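Long-range contact in exonuclease (Laribacter hongkongensis, PDB 3SYY), which probably digests double-stranded DNA with strict 5'-to-3' polarity, as a magnesium-binding alkaline exonuclease: residues D107-T118 with R147-R158. Sequence-based numbering, arbitrary orientation.
Sequences DTGLIEIKCPNT and RQWCDFVSYDDR. With MG (magnesium ion), chain B.
Trp-149 turns its indole back over Gly-109 because its CG sits between the backbone N and the carbonyl carbon (chi1 48°), and the six-membered ring is laid flat on the glycine: Gly-109 CA stands 3.3 Å from the ring centroid, almost on the ring normal, a CH-pi contact with no side chain in the way. Lys-114 CG, set beside the backbone N (chi1 -51°), comes to 3.6 Å from Phe-152 CE2, the two side chains crossing at about a right angle; the bend at chi2 (-53°) then carries the chain on, and NZ reaches Glu-112 OE2 at 2.7 Å in a salt bridge that meets the carboxylate from above its plane. Between these contacts, strands 109-114 and 149-155 run parallel as neighbours inside a mixed sheet, 109-114 its middle strand, joined through helices 118-127 and 132-145. Backbone bonds alternate across them, among them Val-153 N to Glu-112 O at 2.9 Å and Lys-114 N to Val-153 O at 2.8 Å. This is the core of a PDDEXK nuclease, with Glu-112, Ile-113 and Lys-114 supplying its E-X-K element: Glu-112 OE2 (2.3 Å) and Ile-113 O bind one magnesium ion together with Asp-102, and Glu-112 also serves a second magnesium with Ser-100. On the face away from Glu-112 and Lys-114, Ile-111 CD1 packs on Val-153 CG2, beside Tyr-75 of helix 59-79. Past the strands, Thr-118 OG1 donates to the syn lone pair of Asp-156 OD2 at 2.6 Å; Arg-158 grips the same carboxylate side-on, NE to OD1 and NH2 to OD2, and reaches Glu-53 of the second subunit through NH1.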
ATOM      1  N   ASP A 107     -34.874 -25.439  -1.151  1.00 42.05           N
ATOM      2  CA  ASP A 107     -34.342 -26.750  -1.543  1.00 42.84           C
ATOM      3  C   ASP A 107     -33.317 -26.592  -2.646  1.00 41.08           C
ATOM      4  O   ASP A 107     -32.415 -27.409  -2.778  1.00 41.18           O
ATOM      5  CB  ASP A 107     -35.476 -27.623  -2.111  1.00 43.67           C
ATOM      6  CG  ASP A 107     -36.467 -28.030  -1.068  1.00 48.96           C
ATOM      7  OD1 ASP A 107     -36.011 -28.478   0.016  1.00 54.44           O
ATOM      8  OD2 ASP A 107     -37.691 -27.921  -1.338  1.00 53.82           O
ATOM      9  N   THR A 108     -33.492 -25.573  -3.476  1.00 39.52           N
ATOM     10  CA  THR A 108     -32.674 -25.490  -4.681  1.00 39.09           C
ATOM     11  C   THR A 108     -31.837 -24.205  -4.838  1.00 37.00           C
ATOM     12  O   THR A 108     -31.232 -24.012  -5.868  1.00 37.56           O
ATOM     13  CB  THR A 108     -33.536 -25.659  -5.931  1.00 38.75           C
ATOM     14  OG1 THR A 108     -34.372 -24.517  -6.066  1.00 39.57           O
ATOM     15  CG2 THR A 108     -34.413 -26.962  -5.842  1.00 41.48           C
ATOM     16  N   GLY A 109     -31.846 -23.311  -3.850  1.00 36.26           N
ATOM     17  CA  GLY A 109     -31.164 -22.020  -4.060  1.00 33.34           C
ATOM     18  C   GLY A 109     -30.034 -21.737  -3.098  1.00 32.15           C
ATOM     19  O   GLY A 109     -29.721 -22.554  -2.250  1.00 30.77           O
ATOM     20  N   LEU A 110     -29.411 -20.549  -3.254  1.00 30.81           N
ATOM     21  CA  LEU A 110     -28.258 -20.185  -2.462  1.00 29.43           C
ATOM     22  C   LEU A 110     -28.347 -18.682  -2.267  1.00 28.46           C
ATOM     23  O   LEU A 110     -29.053 -18.042  -2.988  1.00 29.02           O
ATOM     24  CB  LEU A 110     -26.992 -20.459  -3.298  1.00 28.89           C
ATOM     25  CG  LEU A 110     -26.657 -21.933  -3.608  1.00 28.89           C
ATOM     26  CD1 LEU A 110     -25.480 -22.005  -4.554  1.00 34.08           C
ATOM     27  CD2 LEU A 110     -26.326 -22.628  -2.355  1.00 27.67           C
ATOM     28  N   ILE A 111     -27.595 -18.138  -1.311  1.00 28.13           N
ATOM     29  CA  ILE A 111     -27.418 -16.683  -1.227  1.00 28.35           C
ATOM     30  C   ILE A 111     -25.900 -16.430  -1.120  1.00 27.99           C
ATOM     31  O   ILE A 111     -25.208 -17.196  -0.458  1.00 28.10           O
ATOM     32  CB  ILE A 111     -28.192 -16.084  -0.011  1.00 27.66           C
ATOM     33  CG1 ILE A 111     -27.916 -14.588   0.173  1.00 30.79           C
ATOM     34  CG2 ILE A 111     -27.921 -16.878   1.254  1.00 28.71           C
ATOM     35  CD1 ILE A 111     -28.819 -13.906   1.213  1.00 36.22           C
ATOM     36  N   GLU A 112     -25.419 -15.406  -1.811  1.00 27.61           N
ATOM     37  CA  GLU A 112     -24.015 -14.918  -1.629  1.00 27.42           C
ATOM     38  C   GLU A 112     -24.210 -13.434  -1.305  1.00 26.65           C
ATOM     39  O   GLU A 112     -24.893 -12.728  -2.058  1.00 26.69           O
ATOM     40  CB  GLU A 112     -23.218 -15.047  -2.936  1.00 26.36           C
ATOM     41  CG  GLU A 112     -21.821 -14.265  -2.866  1.00 28.58           C
ATOM     42  CD  GLU A 112     -20.929 -14.799  -1.735  1.00 27.80           C
ATOM     43  OE1 GLU A 112     -21.085 -15.996  -1.363  1.00 27.75           O
ATOM     44  OE2 GLU A 112     -20.071 -14.016  -1.155  1.00 29.68           O
ATOM     45  N   ILE A 113     -23.671 -13.008  -0.172  1.00 25.65           N
ATOM     46  CA  ILE A 113     -23.824 -11.648   0.340  1.00 25.24           C
ATOM     47  C   ILE A 113     -22.524 -10.825   0.189  1.00 26.06           C
ATOM     48  O   ILE A 113     -21.430 -11.284   0.581  1.00 24.50           O
ATOM     49  CB  ILE A 113     -24.165 -11.725   1.828  1.00 25.10           C
ATOM     50  CG1 ILE A 113     -25.557 -12.398   2.036  1.00 25.78           C
ATOM     51  CG2 ILE A 113     -24.139 -10.304   2.504  1.00 26.23           C
ATOM     52  CD1 ILE A 113     -25.826 -12.727   3.488  1.00 25.64           C
ATOM     53  N   LYS A 114     -22.653  -9.599  -0.333  1.00 25.76           N
ATOM     54  CA  LYS A 114     -21.549  -8.632  -0.248  1.00 25.36           C
ATOM     55  C   LYS A 114     -21.980  -7.445   0.609  1.00 25.84           C
ATOM     56  O   LYS A 114     -23.145  -6.941   0.491  1.00 24.45           O
ATOM     57  CB  LYS A 114     -21.139  -8.160  -1.648  1.00 23.50           C
ATOM     58  CG  LYS A 114     -20.851  -9.250  -2.678  1.00 23.43           C
ATOM     59  CD  LYS A 114     -19.834 -10.270  -2.196  1.00 25.53           C
ATOM     60  CE  LYS A 114     -19.493 -11.308  -3.309  1.00 27.67           C
ATOM     61  NZ  LYS A 114     -18.569 -12.387  -2.704  1.00 29.64           N
ATOM     62  N   CYS A 115     -21.060  -6.968   1.464  1.00 26.38           N
ATOM     63  CA  CYS A 115     -21.256  -5.727   2.204  1.00 25.49           C
ATOM     64  C   CYS A 115     -20.040  -4.822   1.977  1.00 26.17           C
ATOM     65  O   CYS A 115     -19.179  -4.731   2.856  1.00 25.76           O
ATOM     66  CB  CYS A 115     -21.380  -6.006   3.693  1.00 25.98           C
ATOM     67  SG  CYS A 115     -22.947  -6.993   4.122  1.00 29.11           S
ATOM     68  N   PRO A 116     -19.998  -4.152   0.828  1.00 25.25           N
ATOM     69  CA  PRO A 116     -18.830  -3.517   0.382  1.00 25.89           C
ATOM     70  C   PRO A 116     -18.823  -2.037   0.718  1.00 25.36           C
ATOM     71  O   PRO A 116     -19.681  -1.549   1.491  1.00 23.87           O
ATOM     72  CB  PRO A 116     -18.939  -3.725  -1.124  1.00 25.79           C
ATOM     73  CG  PRO A 116     -20.451  -3.366  -1.358  1.00 27.23           C
ATOM     74  CD  PRO A 116     -21.075  -4.114  -0.187  1.00 25.84           C
ATOM     75  N   ASN A 117     -17.869  -1.319   0.110  1.00 26.06           N
ATOM     76  CA  ASN A 117     -17.834   0.140   0.235  1.00 26.58           C
ATOM     77  C   ASN A 117     -19.089   0.703  -0.413  1.00 25.86           C
ATOM     78  O   ASN A 117     -19.648   0.114  -1.321  1.00 26.64           O
ATOM     79  CB  ASN A 117     -16.618   0.718  -0.495  1.00 27.56           C
ATOM     80  CG  ASN A 117     -15.337   0.576   0.312  1.00 33.77           C
ATOM     81  OD1 ASN A 117     -15.360   0.316   1.532  1.00 36.39           O
ATOM     82  ND2 ASN A 117     -14.194   0.735  -0.371  1.00 41.46           N
ATOM     83  N   THR A 118     -19.488   1.888   0.014  1.00 25.40           N
ATOM     84  CA  THR A 118     -20.785   2.438  -0.405  1.00 25.03           C
ATOM     85  C   THR A 118     -20.809   2.598  -1.876  1.00 24.68           C
ATOM     86  O   THR A 118     -21.798   2.247  -2.508  1.00 23.39           O
ATOM     87  CB  THR A 118     -21.028   3.779   0.288  1.00 23.34           C
ATOM     88  OG1 THR A 118     -21.090   3.498   1.680  1.00 25.05           O
ATOM     89  CG2 THR A 118     -22.380   4.392  -0.162  1.00 24.84           C
ATOM     90  N   ARG A 147     -26.897 -26.923  -6.557  1.00 38.03           N
ATOM     91  CA  ARG A 147     -28.054 -26.012  -6.577  1.00 35.69           C
ATOM     92  C   ARG A 147     -28.294 -25.358  -7.903  1.00 35.44           C
ATOM     93  O   ARG A 147     -27.437 -25.383  -8.809  1.00 35.13           O
ATOM     94  CB  ARG A 147     -27.980 -24.984  -5.459  1.00 36.02           C
ATOM     95  CG  ARG A 147     -27.895 -25.642  -4.123  1.00 34.38           C
ATOM     96  CD  ARG A 147     -29.235 -25.605  -3.436  1.00 37.46           C
ATOM     97  NE  ARG A 147     -29.224 -26.401  -2.219  1.00 37.61           N
ATOM     98  CZ  ARG A 147     -30.013 -26.171  -1.176  1.00 37.47           C
ATOM     99  NH1 ARG A 147     -30.819 -25.117  -1.182  1.00 36.13           N
ATOM    100  NH2 ARG A 147     -29.972 -26.959  -0.119  1.00 37.79           N
ATOM    101  N   GLN A 148     -29.491 -24.778  -8.026  1.00 34.05           N
ATOM    102  CA  GLN A 148     -30.026 -24.341  -9.312  1.00 32.65           C
ATOM    103  C   GLN A 148     -29.952 -22.810  -9.536  1.00 30.88           C
ATOM    104  O   GLN A 148     -29.957 -22.343 -10.662  1.00 30.73           O
ATOM    105  CB  GLN A 148     -31.492 -24.843  -9.451  1.00 33.84           C
ATOM    106  CG  GLN A 148     -31.606 -26.370  -9.496  1.00 37.09           C
ATOM    107  CD  GLN A 148     -30.737 -27.007 -10.602  1.00 40.98           C
ATOM    108  OE1 GLN A 148     -29.904 -27.854 -10.315  1.00 44.42           O
ATOM    109  NE2 GLN A 148     -30.916 -26.574 -11.853  1.00 41.81           N
ATOM    110  N   TRP A 149     -29.866 -22.031  -8.457  1.00 31.56           N
ATOM    111  CA  TRP A 149     -29.655 -20.561  -8.582  1.00 30.21           C
ATOM    112  C   TRP A 149     -29.031 -20.019  -7.317  1.00 28.43           C
ATOM    113  O   TRP A 149     -29.022 -20.672  -6.288  1.00 28.12           O
ATOM    114  CB  TRP A 149     -31.002 -19.816  -8.812  1.00 31.21           C
ATOM    115  CG  TRP A 149     -32.092 -20.240  -7.844  1.00 33.88           C
ATOM    116  CD1 TRP A 149     -33.083 -21.202  -8.064  1.00 35.87           C
ATOM    117  CD2 TRP A 149     -32.340 -19.724  -6.524  1.00 36.87           C
ATOM    118  NE1 TRP A 149     -33.904 -21.300  -6.964  1.00 34.61           N
ATOM    119  CE2 TRP A 149     -33.494 -20.391  -6.019  1.00 35.72           C
ATOM    120  CE3 TRP A 149     -31.747 -18.710  -5.746  1.00 36.14           C
ATOM    121  CZ2 TRP A 149     -34.008 -20.131  -4.760  1.00 35.46           C
ATOM    122  CZ3 TRP A 149     -32.263 -18.458  -4.487  1.00 32.63           C
ATOM    123  CH2 TRP A 149     -33.390 -19.158  -4.011  1.00 36.36           C
ATOM    124  N   CYS A 150     -28.579 -18.770  -7.381  1.00 28.69           N
ATOM    125  CA  CYS A 150     -28.000 -18.106  -6.203  1.00 28.21           C
ATOM    126  C   CYS A 150     -28.470 -16.664  -6.298  1.00 27.64           C
ATOM    127  O   CYS A 150     -28.365 -16.036  -7.333  1.00 26.34           O
ATOM    128  CB  CYS A 150     -26.480 -18.121  -6.261  1.00 28.77           C
ATOM    129  SG  CYS A 150     -25.716 -17.315  -4.805  1.00 28.07           S
ATOM    130  N   ASP A 151     -29.035 -16.180  -5.208  1.00 27.21           N
ATOM    131  CA  ASP A 151     -29.452 -14.780  -5.123  1.00 26.99           C
ATOM    132  C   ASP A 151     -28.216 -13.997  -4.632  1.00 26.66           C
ATOM    133  O   ASP A 151     -27.671 -14.273  -3.578  1.00 27.29           O
ATOM    134  CB  ASP A 151     -30.559 -14.663  -4.083  1.00 26.69           C
ATOM    135  CG  ASP A 151     -31.978 -14.852  -4.708  1.00 28.66           C
ATOM    136  OD1 ASP A 151     -32.097 -14.750  -5.950  1.00 30.84           O
ATOM    137  OD2 ASP A 151     -32.925 -15.144  -3.953  1.00 29.46           O
ATOM    138  N   PHE A 152     -27.787 -13.056  -5.426  1.00 28.04           N
ATOM    139  CA  PHE A 152     -26.651 -12.224  -5.064  1.00 28.17           C
ATOM    140  C   PHE A 152     -27.204 -11.008  -4.332  1.00 27.66           C
ATOM    141  O   PHE A 152     -28.052 -10.314  -4.876  1.00 27.86           O
ATOM    142  CB  PHE A 152     -26.002 -11.771  -6.348  1.00 27.30           C
ATOM    143  CG  PHE A 152     -24.890 -10.778  -6.130  1.00 29.31           C
ATOM    144  CD1 PHE A 152     -25.133  -9.402  -6.221  1.00 27.59           C
ATOM    145  CD2 PHE A 152     -23.604 -11.223  -5.832  1.00 29.64           C
ATOM    146  CE1 PHE A 152     -24.074  -8.462  -6.035  1.00 32.63           C
ATOM    147  CE2 PHE A 152     -22.538 -10.299  -5.661  1.00 29.48           C
ATOM    148  CZ  PHE A 152     -22.790  -8.909  -5.720  1.00 26.51           C
ATOM    149  N   VAL A 153     -26.804 -10.801  -3.089  1.00 26.40           N
ATOM    150  CA  VAL A 153     -27.299  -9.668  -2.294  1.00 25.93           C
ATOM    151  C   VAL A 153     -26.112  -8.725  -2.085  1.00 27.10           C
ATOM    152  O   VAL A 153     -25.028  -9.198  -1.701  1.00 26.50           O
ATOM    153  CB  VAL A 153     -27.777 -10.158  -0.920  1.00 26.74           C
ATOM    154  CG1 VAL A 153     -28.149  -8.954   0.036  1.00 26.84           C
ATOM    155  CG2 VAL A 153     -29.030 -11.101  -1.105  1.00 26.90           C
ATOM    156  N   SER A 154     -26.307  -7.428  -2.372  1.00 25.68           N
ATOM    157  CA  SER A 154     -25.389  -6.382  -1.886  1.00 25.53           C
ATOM    158  C   SER A 154     -26.140  -5.512  -0.857  1.00 26.73           C
ATOM    159  O   SER A 154     -27.333  -5.186  -1.064  1.00 27.43           O
ATOM    160  CB  SER A 154     -24.862  -5.580  -3.082  1.00 24.98           C
ATOM    161  OG  SER A 154     -23.943  -4.557  -2.719  1.00 28.97           O
ATOM    162  N   TYR A 155     -25.498  -5.190   0.275  1.00 25.09           N
ATOM    163  CA  TYR A 155     -26.173  -4.469   1.354  1.00 25.84           C
ATOM    164  C   TYR A 155     -25.277  -3.393   1.963  1.00 27.11           C
ATOM    165  O   TYR A 155     -24.110  -3.670   2.336  1.00 25.10           O
ATOM    166  CB  TYR A 155     -26.550  -5.435   2.446  1.00 25.09           C
ATOM    167  CG  TYR A 155     -27.262  -4.848   3.621  1.00 27.82           C
ATOM    168  CD1 TYR A 155     -28.604  -4.443   3.525  1.00 32.13           C
ATOM    169  CD2 TYR A 155     -26.634  -4.760   4.862  1.00 26.42           C
ATOM    170  CE1 TYR A 155     -29.256  -3.903   4.640  1.00 30.68           C
ATOM    171  CE2 TYR A 155     -27.277  -4.237   5.970  1.00 29.27           C
ATOM    172  CZ  TYR A 155     -28.596  -3.823   5.849  1.00 30.18           C
ATOM    173  OH  TYR A 155     -29.186  -3.304   6.957  1.00 31.16           O
ATOM    174  N   ASP A 156     -25.838  -2.199   2.099  1.00 25.75           N
ATOM    175  CA  ASP A 156     -25.131  -1.140   2.822  1.00 27.65           C
ATOM    176  C   ASP A 156     -26.114  -0.315   3.637  1.00 26.72           C
ATOM    177  O   ASP A 156     -26.863   0.480   3.079  1.00 26.86           O
ATOM    178  CB  ASP A 156     -24.401  -0.234   1.823  1.00 24.49           C
ATOM    179  CG  ASP A 156     -23.451   0.770   2.532  1.00 28.29           C
ATOM    180  OD1 ASP A 156     -23.493   0.905   3.772  1.00 25.88           O
ATOM    181  OD2 ASP A 156     -22.652   1.371   1.835  1.00 30.32           O
ATOM    182  N   ASP A 157     -26.042  -0.468   4.949  1.00 28.69           N
ATOM    183  CA  ASP A 157     -26.927   0.235   5.830  1.00 30.64           C
ATOM    184  C   ASP A 157     -26.613   1.717   6.009  1.00 31.08           C
ATOM    185  O   ASP A 157     -27.361   2.417   6.700  1.00 31.64           O
ATOM    186  CB  ASP A 157     -26.954  -0.468   7.193  1.00 31.89           C
ATOM    187  CG  ASP A 157     -25.650  -0.329   7.946  1.00 32.18           C
ATOM    188  OD1 ASP A 157     -25.670  -0.484   9.152  1.00 43.59           O
ATOM    189  OD2 ASP A 157     -24.589  -0.047   7.364  1.00 36.44           O
ATOM    190  N   ARG A 158     -25.531   2.214   5.415  1.00 29.69           N
ATOM    191  CA  ARG A 158     -25.235   3.662   5.576  1.00 29.99           C
ATOM    192  C   ARG A 158     -26.118   4.529   4.706  1.00 28.92           C
ATOM    193  O   ARG A 158     -26.196   5.740   4.925  1.00 28.81           O
ATOM    194  CB  ARG A 158     -23.763   3.949   5.263  1.00 28.73           C
ATOM    195  CG  ARG A 158     -22.862   3.266   6.278  1.00 31.06           C
ATOM    196  CD  ARG A 158     -21.387   3.212   5.814  1.00 32.78           C
ATOM    197  NE  ARG A 158     -21.236   2.197   4.784  1.00 33.44           N
ATOM    198  CZ  ARG A 158     -20.071   1.656   4.431  1.00 36.08           C
ATOM    199  NH1 ARG A 158     -18.951   2.027   5.073  1.00 33.16           N
ATOM    200  NH2 ARG A 158     -20.038   0.724   3.475  1.00 28.05           N
TER
HETATM  201 MG    MG B 400     -20.009 -13.206   1.008  1.00 29.54          MG
HETATM  202  O   HOH W   1     -18.001 -12.108   0.487  1.00 38.75           O
HETATM  203  O   HOH W   2     -21.822  -2.343   3.012  1.00 23.80           O
HETATM  204  O   HOH W   3     -17.297  -0.251   3.629  1.00 34.38           O
HETATM  205  O   HOH W   4     -19.332 -14.026   3.009  1.00 39.74           O